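Local coordinates for protein SnoN,Epimerase SnoN (Streptomyces nogalater, PDB 5EP9) that acts as a non-heme iron, 2-oxoglutarate-dependent epimerase in the biosynthesis of the polyketide nogalamycin, at residues E111-F121 with L275-R284; F148-A159 with S240-R251. All coordinates share one frame; numbering follows the deposited sequence.

Contact 1: residues E111-F121 with L275-R284; sequences EYLAGSPLRLF and LTGDRFPLLR
R119 slots its guanidinium between L282 and T276: L282 CD2 lies over the centre of one face, 3.7 Å from R119 CZ, and T276 CG2 covers the opposite face nearer the rim. With CG anti to the carbonyl carbon (chi1 -70°), the extended chain reaches out between them. At the edge, R119 NH1 makes an in-plane hydrogen bond to F280 O (2.9 Å, 160° at the hydrogen), and a water in the same plane joins NH1 to G277 N. With an alanine here, F280 O would probably be left without its guanidinium donor, and L282 and T276 would face a gap. The F280 ring turns its edge to L120 O, and its CE1 meets F121 CD1 at 3.9 Å. F121 O lies at the edge of the R279 guanidinium, whose NH1 bonds it weakly; R279 NH2 is hydrogen-bonded to P262 O. At the other end, E111 OE1 meets R284 NH1 from over a guanidinium face in a 2.6 Å salt bridge, the planes 71° apart, although R284 is poorly ordered. E111 OE2 accepts from L118 N (3.0 Å). Backbone bonds L283 N to L118 O and L120 N to P281 O flank a single R119-L282 bridge. The segments belong to different SnoN portions of an engineered fusion. Loop 275-284 runs along one edge of the start of strand 118-128, just after helix 104-114; strand 236-245 pairs with the other edge.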
loop_
_atom_site.group_PDB
_atom_site.type_symbol
_atom_site.label_atom_id
_atom_site.label_comp_id
_atom_site.label_asym_id
_atom_site.label_seq_id
_atom_site.Cartn_x
_atom_site.Cartn_y
_atom_site.Cartn_z
ATOM N N GLU A 111 12.592 0.880 -4.314
ATOM C CA GLU A 111 13.691 -0.015 -4.478
ATOM C C GLU A 111 14.845 0.384 -3.594
ATOM O O GLU A 111 15.516 -0.522 -3.066
ATOM C CB GLU A 111 14.206 -0.159 -5.949
ATOM C CG GLU A 111 13.209 -0.860 -6.837
ATOM C CD GLU A 111 13.811 -1.418 -8.139
ATOM O OE1 GLU A 111 14.865 -0.924 -8.604
ATOM O OE2 GLU A 111 13.168 -2.338 -8.681
ATOM N N TYR A 112 15.113 1.671 -3.463
ATOM C CA TYR A 112 16.163 2.116 -2.596
ATOM C C TYR A 112 15.807 1.714 -1.123
ATOM O O TYR A 112 16.609 1.224 -0.412
ATOM C CB TYR A 112 16.394 3.619 -2.694
ATOM C CG TYR A 112 17.703 4.069 -2.048
ATOM C CD1 TYR A 112 18.905 4.084 -2.753
ATOM C CD2 TYR A 112 17.727 4.464 -0.713
ATOM C CE1 TYR A 112 20.092 4.485 -2.138
ATOM C CE2 TYR A 112 18.905 4.852 -0.080
ATOM C CZ TYR A 112 20.072 4.863 -0.778
ATOM O OH TYR A 112 21.222 5.245 -0.133
ATOM N N LEU A 113 14.574 1.910 -0.704
ATOM C CA LEU A 113 14.168 1.608 0.666
ATOM C C LEU A 113 14.208 0.126 0.961
ATOM O O LEU A 113 14.651 -0.295 2.028
ATOM C CB LEU A 113 12.785 2.095 0.941
ATOM C CG LEU A 113 12.558 3.603 0.900
ATOM C CD1 LEU A 113 11.074 3.945 1.086
ATOM C CD2 LEU A 113 13.369 4.328 1.920
ATOM N N ALA A 114 13.725 -0.677 0.009
ATOM C CA ALA A 114 13.705 -2.097 0.175
ATOM C C ALA A 114 15.090 -2.686 0.122
ATOM O O ALA A 114 15.307 -3.734 0.624
ATOM C CB ALA A 114 12.826 -2.759 -0.881
ATOM N N GLY A 115 15.989 -2.063 -0.613
ATOM C CA GLY A 115 17.326 -2.553 -0.802
ATOM C C GLY A 115 17.466 -3.635 -1.854
ATOM O O GLY A 115 18.487 -4.286 -1.892
ATOM N N SER A 116 16.457 -3.873 -2.678
ATOM C CA SER A 116 16.534 -4.912 -3.749
ATOM C C SER A 116 15.626 -4.538 -4.944
ATOM O O SER A 116 14.744 -3.690 -4.815
ATOM C CB SER A 116 16.051 -6.314 -3.192
ATOM O OG SER A 116 14.584 -6.470 -3.202
ATOM N N PRO A 117 15.785 -5.222 -6.057
ATOM C CA PRO A 117 14.842 -5.044 -7.143
ATOM C C PRO A 117 13.475 -5.549 -6.748
ATOM O O PRO A 117 13.361 -6.497 -5.966
ATOM C CB PRO A 117 15.403 -5.911 -8.272
ATOM C CG PRO A 117 16.853 -6.089 -7.946
ATOM C CD PRO A 117 16.985 -5.997 -6.466
ATOM N N LEU A 118 12.468 -4.862 -7.270
ATOM C CA LEU A 118 11.124 -5.091 -6.934
ATOM C C LEU A 118 10.251 -5.287 -8.156
ATOM O O LEU A 118 10.585 -4.887 -9.242
ATOM C CB LEU A 118 10.562 -3.928 -6.127
ATOM C CG LEU A 118 11.207 -3.580 -4.758
ATOM C CD1 LEU A 118 10.626 -2.258 -4.299
ATOM C CD2 LEU A 118 11.005 -4.655 -3.695
ATOM N N ARG A 119 9.092 -5.861 -7.886
ATOM C CA ARG A 119 7.972 -5.981 -8.799
ATOM C C ARG A 119 6.718 -5.397 -8.189
ATOM O O ARG A 119 6.564 -5.321 -6.965
ATOM C CB ARG A 119 7.670 -7.444 -9.116
ATOM C CG ARG A 119 8.687 -8.136 -9.963
ATOM C CD ARG A 119 8.508 -9.653 -9.969
ATOM N NE ARG A 119 9.538 -10.290 -10.770
ATOM C CZ ARG A 119 9.592 -10.229 -12.121
ATOM N NH1 ARG A 119 8.628 -9.686 -12.849
ATOM N NH2 ARG A 119 10.596 -10.757 -12.744
ATOM N N LEU A 120 5.825 -4.962 -9.063
ATOM C CA LEU A 120 4.503 -4.519 -8.633
ATOM C C LEU A 120 3.662 -5.761 -8.418
ATOM O O LEU A 120 3.621 -6.625 -9.256
ATOM C CB LEU A 120 3.844 -3.642 -9.678
ATOM C CG LEU A 120 2.358 -3.317 -9.510
ATOM C CD1 LEU A 120 2.133 -2.411 -8.315
ATOM C CD2 LEU A 120 1.789 -2.635 -10.766
ATOM N N PHE A 121 2.920 -5.768 -7.280
ATOM C CA PHE A 121 1.946 -6.827 -6.970
ATOM C C PHE A 121 0.545 -6.388 -7.242
ATOM O O PHE A 121 -0.247 -7.067 -7.901
ATOM C CB PHE A 121 2.057 -7.301 -5.487
ATOM C CG PHE A 121 1.007 -8.314 -5.111
ATOM C CD1 PHE A 121 0.971 -9.549 -5.720
ATOM C CD2 PHE A 121 0.100 -8.051 -4.107
ATOM C CE1 PHE A 121 0.036 -10.479 -5.368
ATOM C CE2 PHE A 121 -0.861 -8.978 -3.737
ATOM C CZ PHE A 121 -0.896 -10.183 -4.387
ATOM N N LEU A 275 6.241 -15.084 -9.810
ATOM C CA LEU A 275 5.348 -14.052 -10.216
ATOM C C LEU A 275 6.185 -13.138 -11.102
ATOM O O LEU A 275 6.952 -12.296 -10.595
ATOM C CB LEU A 275 4.748 -13.346 -8.993
ATOM C CG LEU A 275 4.017 -14.311 -8.075
ATOM C CD1 LEU A 275 3.627 -13.584 -6.812
ATOM C CD2 LEU A 275 2.777 -14.986 -8.619
ATOM N N THR A 276 5.972 -13.274 -12.410
ATOM C CA THR A 276 6.746 -12.544 -13.430
ATOM C C THR A 276 5.873 -12.079 -14.595
ATOM O O THR A 276 4.661 -12.308 -14.614
ATOM C CB THR A 276 7.830 -13.369 -14.042
ATOM O OG1 THR A 276 7.225 -14.512 -14.562
ATOM C CG2 THR A 276 8.857 -13.841 -13.040
ATOM N N GLY A 277 6.501 -11.335 -15.510
ATOM C CA GLY A 277 5.823 -10.786 -16.654
ATOM C C GLY A 277 5.123 -9.461 -16.374
ATOM O O GLY A 277 5.228 -8.884 -15.280
ATOM N N ASP A 278 4.430 -8.987 -17.380
ATOM C CA ASP A 278 3.517 -7.814 -17.402
ATOM C C ASP A 278 2.525 -7.723 -16.308
ATOM O O ASP A 278 2.168 -6.643 -15.904
ATOM C CB ASP A 278 2.644 -7.827 -18.720
ATOM C CG ASP A 278 3.409 -7.341 -19.928
ATOM O OD1 ASP A 278 4.482 -6.726 -19.679
ATOM O OD2 ASP A 278 2.973 -7.562 -21.113
ATOM N N ARG A 279 2.041 -8.847 -15.856
ATOM C CA ARG A 279 1.095 -8.883 -14.740
ATOM C C ARG A 279 1.725 -8.481 -13.366
ATOM O O ARG A 279 1.079 -7.994 -12.486
ATOM C CB ARG A 279 0.485 -10.281 -14.666
ATOM C CG ARG A 279 -0.481 -10.485 -13.507
ATOM C CD ARG A 279 -1.547 -9.391 -13.426
ATOM N NE ARG A 279 -2.426 -9.681 -12.322
ATOM C CZ ARG A 279 -2.225 -9.304 -11.050
ATOM N NH1 ARG A 279 -1.178 -8.541 -10.712
ATOM N NH2 ARG A 279 -3.105 -9.699 -10.100
ATOM N N PHE A 280 3.034 -8.696 -13.249
ATOM C CA PHE A 280 3.821 -8.448 -11.989
ATOM C C PHE A 280 5.112 -7.767 -12.330
ATOM O O PHE A 280 6.186 -8.331 -12.163
ATOM C CB PHE A 280 4.108 -9.724 -11.231
ATOM C CG PHE A 280 2.877 -10.488 -10.850
ATOM C CD1 PHE A 280 2.061 -10.033 -9.853
ATOM C CD2 PHE A 280 2.556 -11.710 -11.465
ATOM C CE1 PHE A 280 0.921 -10.749 -9.462
ATOM C CE2 PHE A 280 1.419 -12.419 -11.098
ATOM C CZ PHE A 280 0.602 -11.934 -10.085
ATOM N N PRO A 281 5.017 -6.551 -12.895
ATOM C CA PRO A 281 6.167 -6.045 -13.648
ATOM C C PRO A 281 7.299 -5.638 -12.751
ATOM O O PRO A 281 7.087 -4.990 -11.706
ATOM C CB PRO A 281 5.578 -4.837 -14.427
ATOM C CG PRO A 281 4.454 -4.384 -13.526
ATOM C CD PRO A 281 3.855 -5.679 -13.067
ATOM N N LEU A 282 8.493 -5.861 -13.240
ATOM C CA LEU A 282 9.671 -5.251 -12.697
ATOM C C LEU A 282 9.497 -3.711 -12.667
ATOM O O LEU A 282 9.045 -3.133 -13.612
ATOM C CB LEU A 282 10.889 -5.614 -13.504
ATOM C CG LEU A 282 11.347 -7.083 -13.444
ATOM C CD1 LEU A 282 12.305 -7.408 -14.581
ATOM C CD2 LEU A 282 11.938 -7.383 -12.065
ATOM N N LEU A 283 9.864 -3.063 -11.565
ATOM C CA LEU A 283 9.843 -1.614 -11.498
ATOM C C LEU A 283 10.956 -0.946 -12.253
ATOM O O LEU A 283 10.891 0.211 -12.528
ATOM C CB LEU A 283 9.888 -1.123 -10.045
ATOM C CG LEU A 283 8.828 -1.618 -9.107
ATOM C CD1 LEU A 283 8.865 -0.849 -7.816
ATOM C CD2 LEU A 283 7.426 -1.630 -9.691
ATOM N N ARG A 284 12.027 -1.643 -12.539
ATOM C CA ARG A 284 13.110 -1.062 -13.308
ATOM C C ARG A 284 13.532 -2.045 -14.412
ATOM O O ARG A 284 13.743 -3.188 -14.145
ATOM C CB ARG A 284 14.250 -0.707 -12.354
ATOM C CG ARG A 284 15.585 -0.321 -12.974
ATOM C CD ARG A 284 16.654 -0.183 -11.907
ATOM N NE ARG A 284 16.990 -1.540 -11.375
ATOM C CZ ARG A 284 17.296 -1.897 -10.111
ATOM N NH1 ARG A 284 17.366 -1.012 -9.120
ATOM N NH2 ARG A 284 17.539 -3.179 -9.817
HETATM O O HOH W 1 13.001 -4.108 -10.602
HETATM O O HOH W 2 9.509 -10.051 -15.712
HETATM O O HOH W 3 -2.430 -8.968 -7.460
#

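Contact 2: residues F148-A159 with S240-R251; sequences FPFSTAGTALTA and SAVYMDATAAYR. With AKG (2-oxoglutaric acid), chain E.
M244 and F150 form a Met-aromatic contact at the apolar centre: SD stands over the middle of the ring, 3.9 Å from its centroid and 6° off the normal, while F148 CB covers the opposite face. The F150 CG is wedged between its own backbone N and carbonyl carbon (chi1 49°), which turns the ring in under M244. Next to it, V242 CG1 makes a CH-pi contact over the F148 ring; on the other face of the sheet A159 CB touches the edge of the Y243 ring at CE2 (3.8 Å). L157-Y243 and A159-A241 are hydrogen-bonded antiparallel pairs with T158-V242 between them. S240 OG donates to O2 of the bound 2-oxoglutarate. T158 CG2 lies close beside that hydroxyl. Toward the polar edge, S151 grips A249 twice: S151 OG accepts from A249 N (2.8 Å), and S151 N donates to A249 O. R251 lays its guanidinium face over F150 O and S151 O, and two waters sit at its edge. The segments come from the two SnoN portions of the engineered fusion. Strand 157-162 runs between strands 216-220 and 236-245 in the major sheet of the double-stranded beta-helix (cupin) core, and helix 104-114 packs against L157, A159 and Y243.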
loop_
_atom_site.group_PDB
_atom_site.type_symbol
_atom_site.label_atom_id
_atom_site.label_comp_id
_atom_site.label_asym_id
_atom_site.label_seq_id
_atom_site.Cartn_x
_atom_site.Cartn_y
_atom_site.Cartn_z
ATOM N N PHE A 148 -0.635 -11.391 2.186
ATOM C CA PHE A 148 0.111 -11.424 0.898
ATOM C C PHE A 148 0.424 -12.889 0.509
ATOM O O PHE A 148 1.145 -13.591 1.223
ATOM C CB PHE A 148 1.398 -10.604 0.966
ATOM C CG PHE A 148 1.205 -9.121 1.123
ATOM C CD1 PHE A 148 0.025 -8.471 0.726
ATOM C CD2 PHE A 148 2.205 -8.351 1.651
ATOM C CE1 PHE A 148 -0.130 -7.097 0.826
ATOM C CE2 PHE A 148 2.058 -7.005 1.732
ATOM C CZ PHE A 148 0.898 -6.378 1.320
ATOM N N PRO A 149 -0.193 -13.390 -0.568
ATOM C CA PRO A 149 0.058 -14.723 -1.013
ATOM C C PRO A 149 1.344 -14.875 -1.863
ATOM O O PRO A 149 1.336 -15.446 -2.954
ATOM C CB PRO A 149 -1.186 -15.020 -1.877
ATOM C CG PRO A 149 -1.366 -13.722 -2.607
ATOM C CD PRO A 149 -1.042 -12.674 -1.549
ATOM N N PHE A 150 2.458 -14.427 -1.310
ATOM C CA PHE A 150 3.733 -14.689 -1.945
ATOM C C PHE A 150 4.825 -14.900 -0.881
ATOM O O PHE A 150 4.726 -14.470 0.274
ATOM C CB PHE A 150 4.062 -13.607 -2.971
ATOM C CG PHE A 150 3.910 -12.183 -2.486
ATOM C CD1 PHE A 150 4.963 -11.573 -1.839
ATOM C CD2 PHE A 150 2.771 -11.454 -2.731
ATOM C CE1 PHE A 150 4.903 -10.272 -1.409
ATOM C CE2 PHE A 150 2.677 -10.170 -2.287
ATOM C CZ PHE A 150 3.734 -9.566 -1.629
ATOM N N SER A 151 5.889 -15.490 -1.357
ATOM C CA SER A 151 6.996 -16.026 -0.552
ATOM C C SER A 151 7.754 -14.961 0.211
ATOM O O SER A 151 8.222 -15.208 1.277
ATOM C CB SER A 151 7.961 -16.838 -1.503
ATOM O OG SER A 151 8.482 -15.995 -2.537
ATOM N N THR A 152 7.799 -13.737 -0.326
ATOM C CA THR A 152 8.553 -12.638 0.292
ATOM C C THR A 152 7.669 -11.606 0.980
ATOM O O THR A 152 8.011 -10.466 1.112
ATOM C CB THR A 152 9.421 -11.949 -0.751
ATOM O OG1 THR A 152 8.587 -11.475 -1.811
ATOM C CG2 THR A 152 10.447 -12.939 -1.316
ATOM N N ALA A 153 6.490 -12.060 1.367
ATOM C CA ALA A 153 5.507 -11.230 2.048
ATOM C C ALA A 153 6.074 -10.415 3.212
ATOM O O ALA A 153 5.762 -9.234 3.358
ATOM C CB ALA A 153 4.392 -12.134 2.609
ATOM N N GLY A 154 6.899 -11.097 4.004
ATOM C CA GLY A 154 7.590 -10.551 5.133
ATOM C C GLY A 154 8.502 -9.365 4.866
ATOM O O GLY A 154 8.868 -8.667 5.818
ATOM N N THR A 155 8.869 -9.093 3.594
ATOM C CA THR A 155 9.713 -7.917 3.282
ATOM C C THR A 155 9.062 -6.983 2.237
ATOM O O THR A 155 9.672 -6.028 1.804
ATOM C CB THR A 155 11.085 -8.294 2.717
ATOM O OG1 THR A 155 10.893 -9.156 1.597
ATOM C CG2 THR A 155 11.883 -8.986 3.785
ATOM N N ALA A 156 7.811 -7.244 1.921
ATOM C CA ALA A 156 7.089 -6.376 1.014
ATOM C C ALA A 156 6.901 -4.997 1.610
ATOM O O ALA A 156 7.121 -4.718 2.826
ATOM C CB ALA A 156 5.778 -6.980 0.675
ATOM N N LEU A 157 6.568 -4.098 0.747
ATOM C CA LEU A 157 6.261 -2.706 1.181
ATOM C C LEU A 157 5.159 -2.038 0.354
ATOM O O LEU A 157 4.982 -2.348 -0.846
ATOM C CB LEU A 157 7.480 -1.815 1.232
ATOM C CG LEU A 157 8.079 -1.283 -0.034
ATOM C CD1 LEU A 157 9.225 -0.331 0.336
ATOM C CD2 LEU A 157 8.740 -2.442 -0.733
ATOM N N THR A 158 4.488 -1.096 1.006
ATOM C CA THR A 158 3.335 -0.435 0.467
ATOM C C THR A 158 3.569 1.101 0.333
ATOM O O THR A 158 3.976 1.715 1.261
ATOM C CB THR A 158 2.120 -0.735 1.309
ATOM O OG1 THR A 158 1.846 -2.139 1.283
ATOM C CG2 THR A 158 0.902 0.063 0.842
ATOM N N ALA A 159 3.332 1.660 -0.855
ATOM C CA ALA A 159 3.297 3.109 -1.092
ATOM C C ALA A 159 1.866 3.630 -1.054
ATOM O O ALA A 159 1.030 3.194 -1.836
ATOM C CB ALA A 159 3.886 3.438 -2.438
ATOM N N SER A 240 -2.965 2.890 -2.900
ATOM C CA SER A 240 -2.077 2.005 -2.166
ATOM C C SER A 240 -1.535 0.910 -3.046
ATOM O O SER A 240 -2.282 0.150 -3.630
ATOM C CB SER A 240 -2.852 1.419 -0.958
ATOM O OG SER A 240 -2.003 0.801 -0.105
ATOM N N ALA A 241 -0.226 0.908 -3.206
ATOM C CA ALA A 241 0.430 -0.020 -4.056
ATOM C C ALA A 241 1.388 -0.890 -3.261
ATOM O O ALA A 241 2.215 -0.383 -2.533
ATOM C CB ALA A 241 1.215 0.698 -5.165
ATOM N N VAL A 242 1.312 -2.183 -3.492
ATOM C CA VAL A 242 2.184 -3.192 -2.866
ATOM C C VAL A 242 3.259 -3.635 -3.872
ATOM O O VAL A 242 2.959 -3.985 -4.985
ATOM C CB VAL A 242 1.350 -4.412 -2.434
ATOM C CG1 VAL A 242 2.221 -5.489 -1.825
ATOM C CG2 VAL A 242 0.256 -3.981 -1.447
ATOM N N TYR A 243 4.474 -3.438 -3.459
ATOM C CA TYR A 243 5.670 -3.883 -4.133
ATOM C C TYR A 243 6.346 -5.072 -3.371
ATOM O O TYR A 243 6.348 -5.151 -2.119
ATOM C CB TYR A 243 6.668 -2.758 -4.210
ATOM C CG TYR A 243 6.068 -1.532 -4.858
ATOM C CD1 TYR A 243 5.734 -1.545 -6.197
ATOM C CD2 TYR A 243 5.750 -0.395 -4.132
ATOM C CE1 TYR A 243 5.153 -0.454 -6.813
ATOM C CE2 TYR A 243 5.176 0.707 -4.772
ATOM C CZ TYR A 243 4.870 0.682 -6.083
ATOM O OH TYR A 243 4.308 1.775 -6.709
ATOM N N MET A 244 6.896 -5.967 -4.151
ATOM C CA MET A 244 7.437 -7.219 -3.664
ATOM C C MET A 244 8.773 -7.429 -4.295
ATOM O O MET A 244 9.044 -6.982 -5.385
ATOM C CB MET A 244 6.521 -8.408 -3.966
ATOM C CG MET A 244 6.300 -8.675 -5.456
ATOM S SD MET A 244 4.915 -9.865 -5.629
ATOM C CE MET A 244 4.849 -9.839 -7.426
ATOM N N ASP A 245 9.578 -8.212 -3.608
ATOM C CA ASP A 245 10.864 -8.677 -4.137
ATOM C C ASP A 245 10.704 -9.269 -5.518
ATOM O O ASP A 245 9.762 -10.031 -5.761
ATOM C CB ASP A 245 11.376 -9.785 -3.266
ATOM C CG ASP A 245 12.864 -10.027 -3.446
ATOM O OD1 ASP A 245 13.350 -10.529 -4.459
ATOM O OD2 ASP A 245 13.589 -9.777 -2.447
ATOM N N ALA A 246 11.624 -8.940 -6.400
ATOM C CA ALA A 246 11.575 -9.472 -7.746
ATOM C C ALA A 246 11.669 -11.017 -7.825
ATOM O O ALA A 246 11.284 -11.584 -8.809
ATOM C CB ALA A 246 12.663 -8.847 -8.597
ATOM N N THR A 247 12.176 -11.654 -6.790
ATOM C CA THR A 247 12.163 -13.126 -6.714
ATOM C C THR A 247 10.914 -13.740 -6.055
ATOM O O THR A 247 10.887 -14.888 -5.737
ATOM C CB THR A 247 13.366 -13.642 -5.895
ATOM O OG1 THR A 247 13.268 -13.184 -4.537
ATOM C CG2 THR A 247 14.715 -13.193 -6.524
ATOM N N ALA A 248 9.912 -12.940 -5.797
ATOM C CA ALA A 248 8.690 -13.446 -5.231
ATOM C C ALA A 248 8.077 -14.608 -6.003
ATOM O O ALA A 248 7.945 -14.555 -7.199
ATOM C CB ALA A 248 7.667 -12.349 -5.124
ATOM N N ALA A 249 7.660 -15.594 -5.230
ATOM C CA ALA A 249 6.897 -16.714 -5.698
ATOM C C ALA A 249 5.571 -16.869 -5.007
ATOM O O ALA A 249 5.422 -16.522 -3.857
ATOM C CB ALA A 249 7.711 -18.065 -5.630
ATOM N N TYR A 250 4.637 -17.492 -5.751
ATOM C CA TYR A 250 3.282 -17.677 -5.243
ATOM C C TYR A 250 3.309 -18.548 -3.966
ATOM O O TYR A 250 3.905 -19.617 -3.970
ATOM C CB TYR A 250 2.360 -18.312 -6.288
ATOM C CG TYR A 250 0.903 -18.395 -5.841
ATOM C CD1 TYR A 250 0.147 -17.250 -5.635
ATOM C CD2 TYR A 250 0.263 -19.625 -5.702
ATOM C CE1 TYR A 250 -1.180 -17.320 -5.252
ATOM C CE2 TYR A 250 -1.081 -19.716 -5.334
ATOM C CZ TYR A 250 -1.779 -18.563 -5.093
ATOM O OH TYR A 250 -3.076 -18.608 -4.744
ATOM N N ARG A 251 2.590 -18.099 -2.970
ATOM C CA ARG A 251 2.433 -18.850 -1.726
ATOM C C ARG A 251 1.057 -18.642 -1.145
ATOM O O ARG A 251 0.815 -17.606 -0.547
ATOM C CB ARG A 251 3.513 -18.426 -0.691
ATOM C CG ARG A 251 3.620 -19.420 0.486
ATOM C CD ARG A 251 4.643 -19.046 1.556
ATOM N NE ARG A 251 4.370 -17.756 2.127
ATOM C CZ ARG A 251 5.234 -17.032 2.865
ATOM N NH1 ARG A 251 6.464 -17.476 3.137
ATOM N NH2 ARG A 251 4.845 -15.864 3.382
HETATM C C1 AKG E . -2.422 -0.291 3.751
HETATM O O1 AKG E . -1.726 -1.318 3.961
HETATM O O2 AKG E . -2.149 0.526 2.838
HETATM C C2 AKG E . -3.573 0.011 4.634
HETATM O O5 AKG E . -3.846 -0.778 5.561
HETATM C C3 AKG E . -4.385 1.292 4.332
HETATM C C4 AKG E . -5.443 1.681 5.360
HETATM C C5 AKG E . -6.254 2.916 5.043
HETATM O O3 AKG E . -5.971 3.590 4.036
HETATM O O4 AKG E . -7.240 3.226 5.779
HETATM O O HOH W 4 2.253 -14.134 3.701
HETATM O O HOH W 5 1.788 -16.527 1.773
HETATM O O HOH W 6 11.161 -16.173 -3.155
HETATM O O HOH W 7 8.740 -8.776 -0.883
HETATM O O HOH W 8 12.993 -8.790 0.090
#

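How the contacts relate
Contacts 1 and 2, whose centres are about 9 Å apart, meet in one antiparallel sheet, where strand 118-128 of contact 1 neighbours strand 236-245 of contact 2. Probable hydrogen bonds run from R119 N to M244 O (2.7 Å) and from F121 N to V242 O (2.9 Å), and the F121 ring meets F150 edge-to-face. R119 NE also binds A246 O, joining strand 118-128 to the turn that follows strand 236-245. Of the two, contact 2 reaches 2-oxoglutarate, by the S240 hydrogen bond and with T158 beside it; the side chain of T158 is about 6 Å from the bound iron. Contact 1 is more peripheral: the side chain of F121 is about 11 Å from the bound 2-oxoglutarate.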